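Aspartokinase (Clostridium acetobutylicum, PDB 3TVI) probably catalyses the ATP-dependent phosphorylation of the beta-carboxyl group of L-aspartate to 4-phospho-L-aspartate, an early step in making threonine, methionine and lysine. Local coordinates at residues D202-W207 / I259-K264; P224-K229 / P272-L277. One frame throughout, in Å; residues are numbered along the deposited sequence.

Interaction 1: residues D202-W207 / I259-K264; sequences DLYENW and IPINIK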
loop_
_atom_site.group_PDB
_atom_site.type_symbol
_atom_site.label_atom_id
_atom_site.label_comp_id
_atom_site.label_asym_id
_atom_site.label_seq_id
_atom_site.Cartn_x
_atom_site.Cartn_y
_atom_site.Cartn_z
ATOM N N ASP B 202 24.433 -31.789 8.572
ATOM C CA ASP B 202 23.046 -32.220 8.792
ATOM C C ASP B 202 22.236 -31.238 9.617
ATOM O O ASP B 202 21.011 -31.210 9.533
ATOM C CB ASP B 202 23.042 -33.551 9.517
ATOM C CG ASP B 202 23.783 -34.589 8.772
ATOM O OD1 ASP B 202 24.361 -34.244 7.725
ATOM O OD2 ASP B 202 23.797 -35.744 9.229
ATOM N N LEU B 203 22.934 -30.477 10.448
ATOM C CA LEU B 203 22.319 -29.523 11.344
ATOM C C LEU B 203 23.299 -28.394 11.556
ATOM O O LEU B 203 24.502 -28.605 11.543
ATOM C CB LEU B 203 22.014 -30.189 12.688
ATOM C CG LEU B 203 21.361 -29.351 13.794
ATOM C CD1 LEU B 203 20.000 -28.835 13.362
ATOM C CD2 LEU B 203 21.220 -30.180 15.057
ATOM N N TYR B 204 22.784 -27.193 11.735
ATOM C CA TYR B 204 23.607 -26.080 12.153
ATOM C C TYR B 204 22.972 -25.550 13.434
ATOM O O TYR B 204 21.944 -24.885 13.398
ATOM C CB TYR B 204 23.701 -25.039 11.029
ATOM C CG TYR B 204 24.185 -23.653 11.428
ATOM C CD1 TYR B 204 25.188 -23.470 12.374
ATOM C CD2 TYR B 204 23.639 -22.520 10.832
ATOM C CE1 TYR B 204 25.622 -22.200 12.722
ATOM C CE2 TYR B 204 24.061 -21.250 11.170
ATOM C CZ TYR B 204 25.055 -21.094 12.111
ATOM O OH TYR B 204 25.463 -19.823 12.438
ATOM N N GLU B 205 23.566 -25.907 14.570
ATOM C CA GLU B 205 23.086 -25.441 15.862
ATOM C C GLU B 205 23.620 -24.053 16.045
ATOM O O GLU B 205 24.801 -23.834 15.824
ATOM C CB GLU B 205 23.592 -26.328 16.995
ATOM C CG GLU B 205 22.858 -27.647 17.108
ATOM C CD GLU B 205 23.460 -28.586 18.132
ATOM O OE1 GLU B 205 24.432 -28.201 18.816
ATOM O OE2 GLU B 205 22.951 -29.723 18.255
ATOM N N ASN B 206 22.763 -23.126 16.450
ATOM C CA ASN B 206 23.169 -21.752 16.658
ATOM C C ASN B 206 22.952 -21.359 18.117
ATOM O O ASN B 206 21.849 -20.969 18.512
ATOM C CB ASN B 206 22.385 -20.860 15.718
ATOM C CG ASN B 206 22.983 -19.488 15.575
ATOM O OD1 ASN B 206 22.731 -18.607 16.387
ATOM N ND2 ASN B 206 23.749 -19.287 14.511
ATOM N N TRP B 207 24.015 -21.466 18.913
ATOM C CA TRP B 207 23.913 -21.339 20.363
ATOM C C TRP B 207 23.938 -19.926 20.841
ATOM O O TRP B 207 24.880 -19.187 20.580
ATOM C CB TRP B 207 25.018 -22.124 21.028
ATOM C CG TRP B 207 24.810 -23.595 20.895
ATOM C CD1 TRP B 207 25.193 -24.419 19.850
ATOM C CD2 TRP B 207 24.127 -24.465 21.836
ATOM N NE1 TRP B 207 24.807 -25.712 20.085
ATOM C CE2 TRP B 207 24.161 -25.804 21.257
ATOM C CE3 TRP B 207 23.508 -24.276 23.053
ATOM C CZ2 TRP B 207 23.611 -26.890 21.898
ATOM C CZ3 TRP B 207 22.944 -25.379 23.693
ATOM C CH2 TRP B 207 23.002 -26.657 23.129
ATOM N N ILE B 259 19.615 -27.261 4.833
ATOM C CA ILE B 259 20.260 -27.454 6.135
ATOM C C ILE B 259 19.464 -26.798 7.259
ATOM O O ILE B 259 19.305 -25.581 7.286
ATOM C CB ILE B 259 21.701 -26.916 6.130
ATOM C CG1 ILE B 259 22.499 -27.572 4.996
ATOM C CG2 ILE B 259 22.370 -27.178 7.469
ATOM C CD1 ILE B 259 23.999 -27.594 5.216
ATOM N N PRO B 260 18.944 -27.603 8.191
ATOM C CA PRO B 260 18.142 -27.001 9.233
ATOM C C PRO B 260 19.011 -26.330 10.290
ATOM O O PRO B 260 20.077 -26.838 10.632
ATOM C CB PRO B 260 17.389 -28.188 9.815
ATOM C CG PRO B 260 18.269 -29.350 9.575
ATOM C CD PRO B 260 19.008 -29.065 8.310
ATOM N N ILE B 261 18.554 -25.184 10.778
ATOM C CA ILE B 261 19.185 -24.480 11.874
ATOM C C ILE B 261 18.368 -24.689 13.134
ATOM O O ILE B 261 17.148 -24.543 13.113
ATOM C CB ILE B 261 19.204 -22.977 11.615
ATOM C CG1 ILE B 261 19.947 -22.673 10.324
ATOM C CG2 ILE B 261 19.835 -22.244 12.784
ATOM C CD1 ILE B 261 20.018 -21.195 10.016
ATOM N N ASN B 262 19.040 -25.005 14.234
ATOM C CA ASN B 262 18.388 -25.106 15.531
ATOM C C ASN B 262 18.889 -23.995 16.449
ATOM O O ASN B 262 20.045 -24.018 16.874
ATOM C CB ASN B 262 18.673 -26.476 16.147
ATOM C CG ASN B 262 18.006 -26.670 17.498
ATOM O OD1 ASN B 262 17.580 -25.706 18.137
ATOM N ND2 ASN B 262 17.932 -27.923 17.951
ATOM N N ILE B 263 18.029 -23.021 16.749
ATOM C CA ILE B 263 18.375 -21.984 17.721
ATOM C C ILE B 263 18.287 -22.597 19.107
ATOM O O ILE B 263 17.248 -23.119 19.485
ATOM C CB ILE B 263 17.468 -20.749 17.633
ATOM C CG1 ILE B 263 18.023 -19.748 16.624
ATOM C CG2 ILE B 263 17.419 -20.033 18.968
ATOM C CD1 ILE B 263 18.191 -20.301 15.231
ATOM N N LYS B 264 19.386 -22.534 19.854
ATOM C CA LYS B 264 19.485 -23.207 21.147
ATOM C C LYS B 264 20.090 -22.285 22.213
ATOM O O LYS B 264 20.700 -21.259 21.889
ATOM C CB LYS B 264 20.306 -24.489 20.981
ATOM C CG LYS B 264 19.631 -25.716 21.570
ATOM C CD LYS B 264 19.824 -26.946 20.700
ATOM C CE LYS B 264 18.945 -28.109 21.148
ATOM N NZ LYS B 264 19.131 -28.448 22.586
#

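Interaction 2: residues P224-K229 / P272-L277; sequences PKTISK and PGTLIL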
loop_
_atom_site.group_PDB
_atom_site.type_symbol
_atom_site.label_atom_id
_atom_site.label_comp_id
_atom_site.label_asym_id
_atom_site.label_seq_id
_atom_site.Cartn_x
_atom_site.Cartn_y
_atom_site.Cartn_z
ATOM N N PRO B 224 4.422 -17.615 26.887
ATOM C CA PRO B 224 4.056 -17.937 25.500
ATOM C C PRO B 224 4.839 -19.096 24.924
ATOM O O PRO B 224 6.050 -19.145 25.079
ATOM C CB PRO B 224 4.438 -16.671 24.740
ATOM C CG PRO B 224 5.571 -16.106 25.512
ATOM C CD PRO B 224 5.227 -16.376 26.948
ATOM N N LYS B 225 4.153 -19.991 24.229
ATOM C CA LYS B 225 4.778 -21.174 23.654
ATOM C C LYS B 225 6.027 -20.865 22.812
ATOM O O LYS B 225 6.165 -19.776 22.242
ATOM C CB LYS B 225 3.758 -21.954 22.814
ATOM C CG LYS B 225 2.727 -22.692 23.654
ATOM C CD LYS B 225 1.489 -23.075 22.857
ATOM C CE LYS B 225 0.440 -23.721 23.758
ATOM N NZ LYS B 225 -0.913 -23.794 23.129
ATOM N N THR B 226 6.941 -21.834 22.771
ATOM C CA THR B 226 8.127 -21.760 21.925
ATOM C C THR B 226 7.757 -22.201 20.522
ATOM O O THR B 226 6.936 -23.093 20.354
ATOM C CB THR B 226 9.225 -22.696 22.451
ATOM O OG1 THR B 226 9.668 -22.221 23.726
ATOM C CG2 THR B 226 10.407 -22.776 21.475
ATOM N N ILE B 227 8.375 -21.587 19.520
ATOM C CA ILE B 227 8.112 -21.942 18.135
ATOM C C ILE B 227 8.902 -23.199 17.758
ATOM O O ILE B 227 9.931 -23.126 17.107
ATOM C CB ILE B 227 8.482 -20.804 17.159
ATOM C CG1 ILE B 227 7.825 -19.479 17.566
ATOM C CG2 ILE B 227 8.078 -21.182 15.740
ATOM C CD1 ILE B 227 8.235 -18.308 16.698
ATOM N N SER B 228 8.414 -24.356 18.176
ATOM C CA SER B 228 8.932 -25.638 17.704
ATOM C C SER B 228 9.651 -25.582 16.331
ATOM O O SER B 228 10.831 -25.916 16.237
ATOM C CB SER B 228 7.773 -26.638 17.656
ATOM O OG SER B 228 8.168 -27.878 17.102
ATOM N N LYS B 229 8.943 -25.155 15.287
ATOM C CA LYS B 229 9.458 -25.165 13.904
ATOM C C LYS B 229 9.030 -23.912 13.116
ATOM O O LYS B 229 7.973 -23.352 13.364
ATOM C CB LYS B 229 8.948 -26.415 13.187
ATOM C CG LYS B 229 9.596 -27.717 13.631
ATOM C CD LYS B 229 8.729 -28.931 13.321
ATOM C CE LYS B 229 9.592 -30.145 12.992
ATOM N NZ LYS B 229 8.986 -31.458 13.362
ATOM N N PRO B 272 14.635 -27.561 24.072
ATOM C CA PRO B 272 14.710 -27.783 22.638
ATOM C C PRO B 272 14.597 -26.461 21.929
ATOM O O PRO B 272 14.055 -25.497 22.480
ATOM C CB PRO B 272 13.505 -28.675 22.342
ATOM C CG PRO B 272 12.599 -28.561 23.527
ATOM C CD PRO B 272 13.257 -27.716 24.571
ATOM N N GLY B 273 15.125 -26.385 20.725
ATOM C CA GLY B 273 15.112 -25.112 20.036
ATOM C C GLY B 273 13.843 -24.815 19.268
ATOM O O GLY B 273 12.874 -25.571 19.278
ATOM N N THR B 274 13.855 -23.677 18.608
ATOM C CA THR B 274 13.043 -23.522 17.442
ATOM C C THR B 274 13.949 -24.019 16.331
ATOM O O THR B 274 15.174 -23.921 16.429
ATOM C CB THR B 274 12.597 -22.074 17.245
ATOM O OG1 THR B 274 13.740 -21.247 17.038
ATOM C CG2 THR B 274 11.836 -21.607 18.480
ATOM N N LEU B 275 13.342 -24.581 15.295
ATOM C CA LEU B 275 14.066 -25.346 14.299
ATOM C C LEU B 275 13.754 -24.770 12.915
ATOM O O LEU B 275 12.740 -25.104 12.302
ATOM C CB LEU B 275 13.652 -26.818 14.424
ATOM C CG LEU B 275 14.533 -27.901 13.806
ATOM C CD1 LEU B 275 16.000 -27.658 14.123
ATOM C CD2 LEU B 275 14.101 -29.273 14.296
ATOM N N ILE B 276 14.627 -23.893 12.431
ATOM C CA ILE B 276 14.350 -23.119 11.227
ATOM C C ILE B 276 14.583 -23.985 9.997
ATOM O O ILE B 276 15.725 -24.258 9.632
ATOM C CB ILE B 276 15.220 -21.854 11.144
ATOM C CG1 ILE B 276 15.069 -21.010 12.422
ATOM C CG2 ILE B 276 14.855 -21.049 9.906
ATOM C CD1 ILE B 276 16.143 -19.959 12.630
ATOM N N LEU B 277 13.485 -24.405 9.368
ATOM C CA LEU B 277 13.502 -25.347 8.237
ATOM C C LEU B 277 13.466 -24.634 6.891
ATOM O O LEU B 277 13.448 -23.407 6.831
ATOM C CB LEU B 277 12.300 -26.289 8.341
ATOM C CG LEU B 277 12.347 -27.441 9.351
ATOM C CD1 LEU B 277 13.647 -27.483 10.139
ATOM C CD2 LEU B 277 11.135 -27.359 10.276
#

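Interaction 1: residues D202-W207 / I259-K264
Tyr204 to Trp207 pair with Ile261 to Lys264 as neighbouring parallel strands in the central sheet of the amino acid kinase domain. Their axes come within 4.6 Å, and four backbone bonds join them: Tyr204 N to Pro260 O, Asn262 N to Tyr204 O, Asn206 N to Asn262 O and Lys264 N to Asn206 O. The tight part is the face carrying Tyr204, Asn206, Ile261 and Ile263. Here the Tyr204 ring and Ile261 run side by side in the same direction, CD2 lying 3.7 Å from Ile261 CG1, and helix 187-199 packs on the tyrosine. Asp189 of that helix receives a hydrogen bond from Asn206 ND2. The other face is looser and partly open to solvent along Leu203, Asn262 and Lys264. Leu203 swings CD1 back over the neighbouring strand, to 3.4 Å from Pro260 O, its CG being trans to the backbone N (chi1 180°). Farther along this face the packing closes up again round the buried Trp207: its ring stacks with Phe9, a predicted ATP-binding residue, and Glu205, salt-bridged to Arg33, accepts a hydrogen bond from Trp207 NE1 at OE1, close to the indole plane. The lysine chain runs alongside the indole, and Lys264 CB makes a CH-pi contact over the ring face, 3.7 Å from the centroid of the Trp207 six-membered ring and 8° off the ring normal.

Interaction 2: residues P224-K229 / P272-L277
Thr226 and Thr274 meet through their methyl groups, CG2 to CG2 at 3.5 Å, with the two side chains set at a slant to one another. The exact place of the Thr274 methyl is doubtful, since it is modelled too close to Ile227 O. In Thr226 the methyl lies anti to the backbone N, while OG1 lies anti to the carbonyl carbon (chi1 -66°), which puts the carbon branch rather than the hydroxyl against Thr274. The Thr274 methyl also appears to face Ile227 near its CB; the rest of the isoleucine side chain leads away from this strand. Ile227 is the centre of an inverse gamma turn, with a weak backbone bond from Ser228 N to Thr226 O, and the chain enters the strand at Lys229. There it joins the edge of the amino acid kinase sheet: Lys229 pairs in parallel with Leu275, their CA atoms 4.6 Å apart, and strand 229-231 is the outermost on this side within the chain. The junction is slight. Leu275 N reaches Ser228 O at 3.0 Å, but the bond is weak, with only 122° at the hydrogen. A backbone bond between Leu277 and Ile230 carries the pairing onward. On the exposed flank Lys229 crosses Leu277 at an angle, using its aliphatic stem: Lys229 CG is 3.7 Å from Leu277 CD2, and CB is nearly as close. Leu275 stands on the same face as Lys229, its CB 3.5 Å from Ser228 O. Earlier in this segment, Lys225 N donates a hydrogen bond to Tyr434 OH, in helix 426-437.

Both contacts belong to one sheet, where strands 261-265 and 274-277 are adjacent and antiparallel; probable backbone bonds from Ile276 N to Ile261 O and from Ile263 N to Thr274 O join them, and Ile263 and Ile276 touch through their CD1 atoms. Interaction 1 lies farther inside the sheet, partly buried but more so than interaction 2, and beside predicted ATP-binding residues, with regular backbone bonding and aromatic packing. Interaction 2 lies at the sheet's margin, where a loop is only just becoming a strand: it buries about half as much surface, 302 against 579 Å², and relies on methyl and aliphatic contacts with one weak bond. Along the chain, the segments of the two alternate.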